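Local coordinates for cell division control protein Cdc48 (Mycobacterium smegmatis, PDB 5E7P), which binds adenine nucleotide in two AAA-type ATPase modules and, like other members of its family, probably hydrolyses ATP, at residues 125-130 and 294-299; 290-295 and 306-311; 492-497 and 533-538; 499-504 and 624-629. All coordinates share one frame; numbering follows the deposited sequence.

Interaction 1: residues 125-130 and 294-299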
loop_
_atom_site.group_PDB
_atom_site.type_symbol
_atom_site.label_atom_id
_atom_site.label_comp_id
_atom_site.label_asym_id
_atom_site.label_seq_id
_atom_site.Cartn_x
_atom_site.Cartn_y
_atom_site.Cartn_z
ATOM N N ILE A 125 18.082 4.663 -21.120
ATOM C CA ILE A 125 17.063 4.664 -20.073
ATOM C C ILE A 125 17.542 4.004 -18.780
ATOM O O ILE A 125 17.815 2.806 -18.742
ATOM C CB ILE A 125 15.762 3.998 -20.553
ATOM C CG1 ILE A 125 15.219 4.731 -21.781
ATOM C CG2 ILE A 125 14.731 3.983 -19.436
ATOM C CD1 ILE A 125 13.954 4.128 -22.347
ATOM N N SER A 126 17.635 4.803 -17.722
ATOM C CA SER A 126 18.119 4.331 -16.431
ATOM C C SER A 126 17.117 3.394 -15.767
ATOM O O SER A 126 15.919 3.468 -16.041
ATOM C CB SER A 126 18.406 5.520 -15.511
ATOM O OG SER A 126 17.231 6.275 -15.277
ATOM N N PRO A 127 17.611 2.497 -14.898
ATOM C CA PRO A 127 16.758 1.594 -14.116
ATOM C C PRO A 127 15.724 2.331 -13.266
ATOM O O PRO A 127 14.638 1.800 -13.039
ATOM C CB PRO A 127 17.761 0.872 -13.213
ATOM C CG PRO A 127 19.015 0.864 -14.002
ATOM C CD PRO A 127 19.040 2.177 -14.735
ATOM N N ALA A 128 16.061 3.530 -12.799
ATOM C CA ALA A 128 15.124 4.332 -12.019
ATOM C C ALA A 128 13.949 4.788 -12.883
ATOM O O ALA A 128 12.806 4.839 -12.424
ATOM C CB ALA A 128 15.832 5.532 -11.405
ATOM N N THR A 129 14.241 5.120 -14.135
ATOM C CA THR A 129 13.213 5.517 -15.088
ATOM C C THR A 129 12.307 4.334 -15.414
ATOM O O THR A 129 11.088 4.486 -15.503
ATOM C CB THR A 129 13.839 6.063 -16.385
ATOM O OG1 THR A 129 14.613 7.231 -16.084
ATOM C CG2 THR A 129 12.762 6.423 -17.394
ATOM N N LEU A 130 12.913 3.160 -15.588
ATOM C CA LEU A 130 12.168 1.930 -15.839
ATOM C C LEU A 130 11.169 1.647 -14.724
ATOM O O LEU A 130 10.009 1.321 -14.983
ATOM C CB LEU A 130 13.117 0.736 -15.979
ATOM C CG LEU A 130 13.904 0.577 -17.282
ATOM C CD1 LEU A 130 14.834 -0.625 -17.200
ATOM C CD2 LEU A 130 12.963 0.451 -18.471
ATOM N N GLY A 294 18.659 1.662 -2.407
ATOM C CA GLY A 294 18.527 0.384 -1.728
ATOM C C GLY A 294 18.322 -0.844 -2.600
ATOM O O GLY A 294 19.038 -1.835 -2.447
ATOM N N PRO A 295 17.335 -0.796 -3.511
ATOM C CA PRO A 295 17.100 -1.943 -4.395
ATOM C C PRO A 295 18.263 -2.240 -5.340
ATOM O O PRO A 295 18.600 -3.410 -5.517
ATOM C CB PRO A 295 15.865 -1.517 -5.194
ATOM C CG PRO A 295 15.162 -0.566 -4.305
ATOM C CD PRO A 295 16.248 0.193 -3.602
ATOM N N GLU A 296 18.856 -1.212 -5.942
ATOM C CA GLU A 296 19.981 -1.418 -6.853
ATOM C C GLU A 296 21.182 -2.035 -6.145
ATOM O O GLU A 296 21.832 -2.939 -6.677
ATOM C CB GLU A 296 20.389 -0.111 -7.534
ATOM C CG GLU A 296 19.530 0.268 -8.727
ATOM C CD GLU A 296 20.079 1.464 -9.485
ATOM O OE1 GLU A 296 21.272 1.792 -9.302
ATOM O OE2 GLU A 296 19.315 2.077 -10.262
ATOM N N VAL A 297 21.470 -1.548 -4.943
ATOM C CA VAL A 297 22.573 -2.080 -4.154
ATOM C C VAL A 297 22.254 -3.482 -3.647
ATOM O O VAL A 297 23.098 -4.375 -3.703
ATOM C CB VAL A 297 22.914 -1.169 -2.964
ATOM C CG1 VAL A 297 24.117 -1.714 -2.209
ATOM C CG2 VAL A 297 23.184 0.243 -3.447
ATOM N N GLY A 298 21.029 -3.671 -3.166
ATOM C CA GLY A 298 20.586 -4.967 -2.678
ATOM C C GLY A 298 20.648 -6.076 -3.717
ATOM O O GLY A 298 20.747 -7.255 -3.371
ATOM N N ALA A 299 20.593 -5.698 -4.991
ATOM C CA ALA A 299 20.614 -6.661 -6.089
ATOM C C ALA A 299 22.033 -7.079 -6.467
ATOM O O ALA A 299 22.230 -8.099 -7.126
ATOM C CB ALA A 299 19.897 -6.096 -7.300
HETATM O O HOH W 1 19.178 4.340 -12.097
#
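Glu296 OE2 accepts a hydrogen bond from a water at 2.9 Å, and the same water accepts a longer one, 3.3 Å, from the backbone Ala128 N. The water thus bridges the two helices. The contact joins helix 127-133 to helix 294-299 of the first AAA module, at the protein surface. Glu296 OE2 also lies against the ring of Pro127, 3.5 Å from Pro127 CB and 3.9 Å from Pro127 CG. The two side chains cross at about a right angle. Glu296 CG is anti to its own carbonyl carbon (chi1 -81°), and the chain then runs extended, which carries the carboxylate across to the proline. The other oxygen, OE1, is held by the backbone N of Gly213, so both ends of the carboxylate have a partner.

Ala128 N belongs to the first turn of helix 127-133, and Ser126 is the N-cap of that helix. A carboxylate near this N-terminal turn is probably favoured by the helix dipole. Ser126 OG and Thr129 OG1 share a hydrogen bond of 2.9 Å within this turn. Val196 of strand 196-199 also touches Glu296. The side chain of Ala128 lies about 9 Å from a bound ADP.

Interaction 2: residues 290-295 and 306-311; sequences VELDGP and LRSVTS
Leu292 meets two neighbouring residues of helix 302-319, one with each methyl. CD2 lies 3.8 Å from Ser308 OG. CD1 lies 4.1 Å from Val309 CA and 4.3 Å from Val309 CG2. The first is a methyl against a hydroxyl oxygen, the second plain apolar packing. All three residues are buried.

The side chain of Leu292 leaves the backbone toward the helix, and that of Ser308 starts back toward the strand. That of Val309 starts away, and Leu292 CD1 reaches its backbone as well as one methyl. Leu292 CG stands anti to the carbonyl carbon and beside the backbone N (chi1 -81°), which directs the two methyls at the helix. Ser308 OG is anti to its backbone N (chi1 -169°). This hydroxyl is hydrogen-bonded to the carbonyl oxygen of Gly213, so the buried polar atom beside the leucine methyl is satisfied. Two residues further along the same loop, His215 touches the side chain of Leu292 too.

The contact is strand-to-helix packing in the first AAA module, which has the P-loop NTPase fold. Strand 289-293 pairs with strand 321-326 through backbone hydrogen bonds of Val290 and Leu292. Ala312 adds to the helix side of Leu292, and Ile325 touches it from the neighbouring strand. Val290 also meets Ala312, together with Val316 of the same helix. Val309 also packs on Ile348 of helix 344-356.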
loop_
_atom_site.group_PDB
_atom_site.type_symbol
_atom_site.label_atom_id
_atom_site.label_comp_id
_atom_site.label_asym_id
_atom_site.label_seq_id
_atom_site.Cartn_x
_atom_site.Cartn_y
_atom_site.Cartn_z
ATOM N N VAL A 290 24.842 11.996 0.219
ATOM C CA VAL A 290 25.356 10.789 -0.402
ATOM C C VAL A 290 24.221 9.775 -0.444
ATOM O O VAL A 290 23.777 9.281 0.593
ATOM C CB VAL A 290 26.544 10.216 0.383
ATOM C CG1 VAL A 290 27.043 8.935 -0.273
ATOM C CG2 VAL A 290 27.657 11.250 0.473
ATOM N N GLU A 291 23.742 9.478 -1.649
ATOM C CA GLU A 291 22.553 8.649 -1.803
ATOM C C GLU A 291 22.821 7.295 -2.456
ATOM O O GLU A 291 23.468 7.208 -3.502
ATOM C CB GLU A 291 21.477 9.402 -2.587
ATOM C CG GLU A 291 20.178 8.633 -2.751
ATOM C CD GLU A 291 19.090 9.467 -3.403
ATOM O OE1 GLU A 291 18.061 8.887 -3.808
ATOM O OE2 GLU A 291 19.264 10.700 -3.509
ATOM N N LEU A 292 22.315 6.243 -1.821
ATOM C CA LEU A 292 22.310 4.908 -2.401
ATOM C C LEU A 292 20.876 4.508 -2.697
ATOM O O LEU A 292 19.968 4.808 -1.919
ATOM C CB LEU A 292 22.917 3.887 -1.435
ATOM C CG LEU A 292 24.437 3.757 -1.341
ATOM C CD1 LEU A 292 24.803 2.711 -0.303
ATOM C CD2 LEU A 292 25.025 3.393 -2.690
ATOM N N ASP A 293 20.670 3.832 -3.821
ATOM C CA ASP A 293 19.376 3.233 -4.101
ATOM C C ASP A 293 19.354 1.823 -3.530
ATOM O O ASP A 293 19.965 0.913 -4.088
ATOM C CB ASP A 293 19.084 3.200 -5.602
ATOM C CG ASP A 293 17.685 2.693 -5.908
ATOM O OD1 ASP A 293 16.748 3.050 -5.165
ATOM O OD2 ASP A 293 17.520 1.932 -6.883
ATOM N N GLY A 294 18.659 1.662 -2.407
ATOM C CA GLY A 294 18.527 0.384 -1.728
ATOM C C GLY A 294 18.322 -0.844 -2.600
ATOM O O GLY A 294 19.038 -1.835 -2.447
ATOM N N PRO A 295 17.335 -0.796 -3.511
ATOM C CA PRO A 295 17.100 -1.943 -4.395
ATOM C C PRO A 295 18.263 -2.240 -5.340
ATOM O O PRO A 295 18.600 -3.410 -5.517
ATOM C CB PRO A 295 15.865 -1.517 -5.194
ATOM C CG PRO A 295 15.162 -0.566 -4.305
ATOM C CD PRO A 295 16.248 0.193 -3.602
ATOM N N LEU A 306 28.714 -5.023 -0.286
ATOM C CA LEU A 306 29.419 -4.493 0.874
ATOM C C LEU A 306 30.343 -3.341 0.493
ATOM O O LEU A 306 30.437 -2.347 1.216
ATOM C CB LEU A 306 30.219 -5.599 1.561
ATOM C CG LEU A 306 31.025 -5.180 2.791
ATOM C CD1 LEU A 306 30.114 -4.596 3.860
ATOM C CD2 LEU A 306 31.812 -6.364 3.333
ATOM N N ARG A 307 31.021 -3.482 -0.643
ATOM C CA ARG A 307 31.947 -2.459 -1.120
ATOM C C ARG A 307 31.218 -1.160 -1.442
ATOM O O ARG A 307 31.729 -0.069 -1.189
ATOM C CB ARG A 307 32.705 -2.944 -2.359
ATOM C CG ARG A 307 33.665 -1.911 -2.932
ATOM C CD ARG A 307 33.716 -1.990 -4.447
ATOM N NE ARG A 307 32.379 -2.124 -5.024
ATOM C CZ ARG A 307 31.536 -1.113 -5.215
ATOM N NH1 ARG A 307 30.340 -1.339 -5.746
ATOM N NH2 ARG A 307 31.882 0.122 -4.875
ATOM N N SER A 308 30.022 -1.287 -2.009
ATOM C CA SER A 308 29.219 -0.127 -2.376
ATOM C C SER A 308 28.817 0.690 -1.145
ATOM O O SER A 308 28.909 1.917 -1.147
ATOM C CB SER A 308 27.980 -0.568 -3.159
ATOM O OG SER A 308 27.326 0.543 -3.743
ATOM N N VAL A 309 28.373 -0.004 -0.100
ATOM C CA VAL A 309 28.009 0.630 1.163
ATOM C C VAL A 309 29.236 1.263 1.815
ATOM O O VAL A 309 29.168 2.366 2.356
ATOM C CB VAL A 309 27.373 -0.393 2.134
ATOM C CG1 VAL A 309 27.183 0.211 3.517
ATOM C CG2 VAL A 309 26.050 -0.892 1.583
ATOM N N THR A 310 30.358 0.557 1.744
ATOM C CA THR A 310 31.619 1.020 2.316
ATOM C C THR A 310 32.107 2.286 1.619
ATOM O O THR A 310 32.596 3.214 2.263
ATOM C CB THR A 310 32.700 -0.075 2.202
ATOM O OG1 THR A 310 32.232 -1.270 2.840
ATOM C CG2 THR A 310 34.017 0.374 2.839
ATOM N N SER A 311 31.963 2.316 0.298
ATOM C CA SER A 311 32.376 3.464 -0.497
ATOM C C SER A 311 31.502 4.675 -0.191
ATOM O O SER A 311 31.980 5.808 -0.149
ATOM C CB SER A 311 32.311 3.120 -1.988
ATOM O OG SER A 311 32.557 4.260 -2.790
#

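Interaction 3: residues 492-497 and 533-538; sequences ETKRAL and TFVVRA. With ADP (adenosine-5'-diphosphate), chain D.
Helix 534-539 follows the nucleotide-binding P-loop (Walker A) of the second AAA module, and helix 491-506 packs against it. The axes of the two short segments approach to 10.9 Å and make an angle of 48°. Val535 carries the contact, with its side chain pointing at the other helix. Its CG1 touches Leu497 CD1 at 3.9 Å, the two side chains meeting tip to tip. The same methyl lies 4.0 Å from Thr493 CG2. Its other methyl, CG2, rests on the stem of Lys494, 4.1 Å from CG. Val535 CG1 sits between the backbone N and the carbonyl carbon (chi1 73°), and this torsion turns it to Thr493 and Leu497 while CG2 faces Lys494. Lys494 then extends past the valine, and its NZ is hydrogen-bonded to the carbonyl oxygens of Leu484 and Val487.

The two residues before Val535 bind the nucleotide through their backbone N atoms. The alpha-phosphate oxygen O2A of ADP accepts from Thr533 N in a weak bond and from Phe534 N in a stronger one. Gly529 and Gly531 also donate backbone N-H groups to ADP. The ring of Phe534 spans ribose and base. ADP C2' lies over the centre of the ring, 3.8 Å above its plane, while the CD2 and CE2 side reaches the adenine, with Phe534 CD2 3.6 Å from ADP C4.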
loop_
_atom_site.group_PDB
_atom_site.type_symbol
_atom_site.label_atom_id
_atom_site.label_comp_id
_atom_site.label_asym_id
_atom_site.label_seq_id
_atom_site.Cartn_x
_atom_site.Cartn_y
_atom_site.Cartn_z
ATOM N N GLU A 492 -23.647 1.474 12.902
ATOM C CA GLU A 492 -23.390 1.815 14.296
ATOM C C GLU A 492 -21.901 1.773 14.634
ATOM O O GLU A 492 -21.406 2.624 15.371
ATOM C CB GLU A 492 -24.181 0.896 15.233
ATOM C CG GLU A 492 -23.797 1.006 16.705
ATOM C CD GLU A 492 -23.911 2.423 17.255
ATOM O OE1 GLU A 492 -23.123 2.770 18.163
ATOM O OE2 GLU A 492 -24.787 3.188 16.791
ATOM N N THR A 493 -21.192 0.787 14.097
ATOM C CA THR A 493 -19.758 0.675 14.341
ATOM C C THR A 493 -19.003 1.835 13.690
ATOM O O THR A 493 -18.140 2.448 14.318
ATOM C CB THR A 493 -19.188 -0.662 13.838
ATOM O OG1 THR A 493 -19.820 -1.746 14.533
ATOM C CG2 THR A 493 -17.690 -0.722 14.082
ATOM N N LYS A 494 -19.335 2.132 12.435
ATOM C CA LYS A 494 -18.754 3.277 11.736
ATOM C C LYS A 494 -18.989 4.555 12.523
ATOM O O LYS A 494 -18.087 5.373 12.683
ATOM C CB LYS A 494 -19.364 3.433 10.343
ATOM C CG LYS A 494 -18.872 2.438 9.311
ATOM C CD LYS A 494 -19.673 2.571 8.028
ATOM C CE LYS A 494 -19.102 1.707 6.923
ATOM N NZ LYS A 494 -19.842 1.881 5.642
ATOM N N ARG A 495 -20.215 4.709 13.012
ATOM C CA ARG A 495 -20.621 5.885 13.765
ATOM C C ARG A 495 -19.768 6.026 15.022
ATOM O O ARG A 495 -19.194 7.085 15.275
ATOM C CB ARG A 495 -22.107 5.771 14.128
ATOM C CG ARG A 495 -22.810 7.086 14.449
ATOM C CD ARG A 495 -22.666 7.446 15.916
ATOM N NE ARG A 495 -23.031 6.339 16.795
ATOM C CZ ARG A 495 -22.719 6.276 18.087
ATOM N NH1 ARG A 495 -22.028 7.257 18.656
ATOM N NH2 ARG A 495 -23.093 5.230 18.811
ATOM N N ALA A 496 -19.680 4.948 15.794
ATOM C CA ALA A 496 -18.918 4.950 17.038
ATOM C C ALA A 496 -17.436 5.225 16.800
ATOM O O ALA A 496 -16.822 5.998 17.529
ATOM C CB ALA A 496 -19.100 3.632 17.780
ATOM N N LEU A 497 -16.869 4.589 15.780
ATOM C CA LEU A 497 -15.451 4.753 15.474
ATOM C C LEU A 497 -15.142 6.142 14.927
ATOM O O LEU A 497 -14.117 6.734 15.268
ATOM C CB LEU A 497 -14.975 3.674 14.496
ATOM C CG LEU A 497 -14.913 2.247 15.045
ATOM C CD1 LEU A 497 -14.233 1.314 14.051
ATOM C CD2 LEU A 497 -14.202 2.218 16.390
ATOM N N THR A 533 -12.023 -6.023 12.050
ATOM C CA THR A 533 -10.740 -5.626 11.478
ATOM C C THR A 533 -10.945 -4.863 10.170
ATOM O O THR A 533 -10.286 -3.851 9.912
ATOM C CB THR A 533 -9.819 -6.848 11.248
ATOM O OG1 THR A 533 -9.370 -7.353 12.512
ATOM C CG2 THR A 533 -8.606 -6.465 10.411
ATOM N N PHE A 534 -11.877 -5.350 9.359
ATOM C CA PHE A 534 -12.172 -4.768 8.055
ATOM C C PHE A 534 -12.518 -3.281 8.145
ATOM O O PHE A 534 -12.029 -2.473 7.356
ATOM C CB PHE A 534 -13.322 -5.537 7.399
ATOM C CG PHE A 534 -13.524 -5.214 5.948
ATOM C CD1 PHE A 534 -12.453 -5.205 5.071
ATOM C CD2 PHE A 534 -14.787 -4.944 5.456
ATOM C CE1 PHE A 534 -12.637 -4.917 3.732
ATOM C CE2 PHE A 534 -14.978 -4.656 4.120
ATOM C CZ PHE A 534 -13.899 -4.639 3.257
ATOM N N VAL A 535 -13.356 -2.924 9.111
ATOM C CA VAL A 535 -13.801 -1.543 9.254
ATOM C C VAL A 535 -12.680 -0.607 9.733
ATOM O O VAL A 535 -12.670 0.577 9.397
ATOM C CB VAL A 535 -15.043 -1.437 10.169
ATOM C CG1 VAL A 535 -14.668 -1.653 11.629
ATOM C CG2 VAL A 535 -15.727 -0.095 9.977
ATOM N N VAL A 536 -11.733 -1.141 10.500
ATOM C CA VAL A 536 -10.598 -0.354 10.972
ATOM C C VAL A 536 -9.692 0.018 9.805
ATOM O O VAL A 536 -9.190 1.137 9.725
ATOM C CB VAL A 536 -9.779 -1.116 12.033
ATOM C CG1 VAL A 536 -8.525 -0.345 12.401
ATOM C CG2 VAL A 536 -10.615 -1.356 13.266
ATOM N N ARG A 537 -9.493 -0.929 8.895
ATOM C CA ARG A 537 -8.676 -0.687 7.712
ATOM C C ARG A 537 -9.336 0.326 6.786
ATOM O O ARG A 537 -8.656 1.113 6.132
ATOM C CB ARG A 537 -8.408 -1.997 6.969
ATOM C CG ARG A 537 -7.385 -2.888 7.655
ATOM C CD ARG A 537 -7.375 -4.273 7.048
ATOM N NE ARG A 537 -6.330 -5.131 7.601
ATOM C CZ ARG A 537 -6.251 -6.438 7.373
ATOM N NH1 ARG A 537 -5.268 -7.155 7.905
ATOM N NH2 ARG A 537 -7.160 -7.031 6.610
ATOM N N ALA A 538 -10.663 0.304 6.733
ATOM C CA ALA A 538 -11.413 1.265 5.935
ATOM C C ALA A 538 -11.310 2.646 6.571
ATOM O O ALA A 538 -11.182 3.658 5.882
ATOM C CB ALA A 538 -12.864 0.839 5.827
HETATM P PB ADP D . -12.115 -11.107 11.852
HETATM O O1B ADP D . -12.413 -12.481 11.302
HETATM O O2B ADP D . -10.749 -11.006 12.484
HETATM O O3B ADP D . -13.229 -10.518 12.688
HETATM P PA ADP D . -13.198 -9.357 9.854
HETATM O O1A ADP D . -14.462 -9.581 10.647
HETATM O O2A ADP D . -12.699 -7.959 9.603
HETATM O O3A ADP D . -11.989 -10.191 10.524
HETATM O "O5'" ADP D . -13.411 -10.029 8.406
HETATM C "C5'" ADP D . -12.445 -9.878 7.369
HETATM C "C4'" ADP D . -13.120 -10.130 6.023
HETATM O "O4'" ADP D . -14.537 -10.256 6.179
HETATM C "C3'" ADP D . -12.882 -8.980 5.060
HETATM O "O3'" ADP D . -11.873 -9.316 4.105
HETATM C "C2'" ADP D . -14.212 -8.748 4.370
HETATM O "O2'" ADP D . -14.154 -9.208 3.015
HETATM C "C1'" ADP D . -15.240 -9.559 5.144
HETATM N N9 ADP D . -16.205 -8.612 5.752
HETATM C C8 ADP D . -16.396 -8.440 7.074
HETATM N N7 ADP D . -17.343 -7.498 7.316
HETATM C C5 ADP D . -17.776 -7.049 6.126
HETATM C C6 ADP D . -18.770 -6.053 5.666
HETATM N N6 ADP D . -19.499 -5.338 6.555
HETATM N N1 ADP D . -18.921 -5.882 4.334
HETATM C C2 ADP D . -18.194 -6.590 3.449
HETATM N N3 ADP D . -17.275 -7.512 3.793
HETATM C C4 ADP D . -17.024 -7.785 5.096
#

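Interaction 4: residues 499-504 and 624-629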
loop_
_atom_site.group_PDB
_atom_site.type_symbol
_atom_site.label_atom_id
_atom_site.label_comp_id
_atom_site.label_asym_id
_atom_site.label_seq_id
_atom_site.Cartn_x
_atom_site.Cartn_y
_atom_site.Cartn_z
ATOM N N GLU A 499 -16.705 8.842 15.655
ATOM C CA GLU A 499 -16.785 9.780 16.770
ATOM C C GLU A 499 -15.661 9.586 17.785
ATOM O O GLU A 499 -15.190 10.552 18.387
ATOM C CB GLU A 499 -18.153 9.686 17.452
ATOM C CG GLU A 499 -19.313 10.004 16.515
ATOM C CD GLU A 499 -20.648 10.126 17.231
ATOM O OE1 GLU A 499 -20.674 10.024 18.476
ATOM O OE2 GLU A 499 -21.671 10.326 16.540
ATOM N N ALA A 500 -15.225 8.345 17.964
ATOM C CA ALA A 500 -14.190 8.041 18.949
ATOM C C ALA A 500 -12.776 8.233 18.404
ATOM O O ALA A 500 -11.845 8.502 19.161
ATOM C CB ALA A 500 -14.365 6.625 19.484
ATOM N N VAL A 501 -12.618 8.101 17.092
ATOM C CA VAL A 501 -11.289 8.125 16.492
ATOM C C VAL A 501 -11.077 9.283 15.521
ATOM O O VAL A 501 -10.169 10.092 15.706
ATOM C CB VAL A 501 -10.972 6.791 15.779
ATOM C CG1 VAL A 501 -9.638 6.877 15.052
ATOM C CG2 VAL A 501 -10.976 5.644 16.778
ATOM N N LEU A 502 -11.909 9.360 14.486
ATOM C CA LEU A 502 -11.731 10.371 13.445
ATOM C C LEU A 502 -11.992 11.800 13.926
ATOM O O LEU A 502 -11.184 12.695 13.682
ATOM C CB LEU A 502 -12.592 10.056 12.221
ATOM C CG LEU A 502 -12.141 8.838 11.416
ATOM C CD1 LEU A 502 -12.883 8.769 10.087
ATOM C CD2 LEU A 502 -10.637 8.864 11.198
ATOM N N TRP A 503 -13.117 12.008 14.601
ATOM C CA TRP A 503 -13.478 13.335 15.103
ATOM C C TRP A 503 -12.402 14.010 15.971
ATOM O O TRP A 503 -12.054 15.162 15.716
ATOM C CB TRP A 503 -14.825 13.301 15.837
ATOM C CG TRP A 503 -16.013 13.289 14.932
ATOM C CD1 TRP A 503 -16.008 13.227 13.569
ATOM C CD2 TRP A 503 -17.388 13.351 15.327
ATOM N NE1 TRP A 503 -17.297 13.241 13.091
ATOM C CE2 TRP A 503 -18.163 13.319 14.151
ATOM C CE3 TRP A 503 -18.039 13.425 16.564
ATOM C CZ2 TRP A 503 -19.554 13.360 14.173
ATOM C CZ3 TRP A 503 -19.419 13.468 16.584
ATOM C CH2 TRP A 503 -20.163 13.432 15.397
ATOM N N PRO A 504 -11.872 13.309 16.997
ATOM C CA PRO A 504 -10.850 13.989 17.803
ATOM C C PRO A 504 -9.556 14.298 17.045
ATOM O O PRO A 504 -8.964 15.354 17.275
ATOM C CB PRO A 504 -10.582 12.999 18.944
ATOM C CG PRO A 504 -11.062 11.688 18.442
ATOM C CD PRO A 504 -12.228 11.998 17.570
ATOM N N VAL A 624 -4.360 8.199 18.873
ATOM C CA VAL A 624 -5.385 7.274 19.346
ATOM C C VAL A 624 -4.875 5.842 19.245
ATOM O O VAL A 624 -4.238 5.469 18.258
ATOM C CB VAL A 624 -6.687 7.396 18.533
ATOM C CG1 VAL A 624 -7.764 6.498 19.116
ATOM C CG2 VAL A 624 -7.162 8.827 18.510
ATOM N N VAL A 625 -5.146 5.045 20.273
ATOM C CA VAL A 625 -4.777 3.637 20.257
ATOM C C VAL A 625 -6.024 2.757 20.236
ATOM O O VAL A 625 -6.950 2.951 21.023
ATOM C CB VAL A 625 -3.872 3.267 21.456
ATOM C CG1 VAL A 625 -4.482 3.760 22.770
ATOM C CG2 VAL A 625 -3.610 1.765 21.492
ATOM N N LEU A 626 -6.049 1.798 19.318
ATOM C CA LEU A 626 -7.184 0.894 19.192
ATOM C C LEU A 626 -6.720 -0.557 19.144
ATOM O O LEU A 626 -5.880 -0.924 18.323
ATOM C CB LEU A 626 -7.993 1.234 17.938
ATOM C CG LEU A 626 -9.280 0.452 17.662
ATOM C CD1 LEU A 626 -10.312 1.361 17.001
ATOM C CD2 LEU A 626 -9.015 -0.778 16.792
ATOM N N GLY A 627 -7.280 -1.379 20.025
ATOM C CA GLY A 627 -7.028 -2.807 20.003
ATOM C C GLY A 627 -8.232 -3.577 19.488
ATOM O O GLY A 627 -9.379 -3.211 19.760
ATOM N N ALA A 628 -7.969 -4.647 18.740
ATOM C CA ALA A 628 -9.031 -5.498 18.210
ATOM C C ALA A 628 -8.803 -6.956 18.581
ATOM O O ALA A 628 -7.665 -7.424 18.622
ATOM C CB ALA A 628 -9.147 -5.342 16.698
ATOM N N THR A 629 -9.888 -7.673 18.853
ATOM C CA THR A 629 -9.787 -9.082 19.216
ATOM C C THR A 629 -11.115 -9.819 19.060
ATOM O O THR A 629 -12.182 -9.223 19.175
ATOM C CB THR A 629 -9.303 -9.245 20.667
ATOM O OG1 THR A 629 -9.208 -10.640 20.987
ATOM C CG2 THR A 629 -10.267 -8.564 21.631
#
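Val501 and Val624 both place CG1 anti to the backbone N (chi1 175° and -176°), and in both CG2 is anti to the carbonyl carbon. In this setting Val501 CG2 meets Val624 CG1 at 4.1 Å. The two side chains run obliquely to each other. The same Val501 methyl also reaches Leu626 CD1 at 4.3 Å. One methyl therefore serves two residues of the strand. Val624 and Leu626 are two apart in the strand and point to the same side, toward the helix. Val625 between them points away.

The contact is apolar and buried. The CA atoms of Val501 and Val624 are the nearest pair across it, 6.6 Å apart. The helix is irregular here. It has a wider, pi-type turn at 499-502 and a kink at Pro504, whose N has no hydrogen to bond to the turn before.

Further apolar groups close in on Val624. Leu505, the next residue of the helix, touches it. So does Pro519 from a loop, and Pro519 also packs on Pro504.

This is helix-on-sheet packing in the second AAA module. Strand 623-629 lies in the middle of a parallel five-stranded sheet, between strands 580-585 and 521-525. Helix 491-506 packs on one face of the sheet, where Val501 also touches Leu539 of helix 534-539.

In the fold
From the N terminus, interaction 1 is the first to open. It closes a long loop by bringing helix 127-133 to helix 294-299 of the first AAA module. Interaction 2 begins where it ends, sharing Gly294 and Pro295, and closes a short loop from strand 289-293 to helix 302-319. The two touch through Val297, which packs on Leu292 and Ser308. Interactions 3 and 4 come later, in the second AAA module. Their segments alternate along the chain, so they cross, and both start from helix 491-506. They meet where Leu626 packs on Leu497 and Val536. The centres of interactions 1 and 3 are about 39 Å apart.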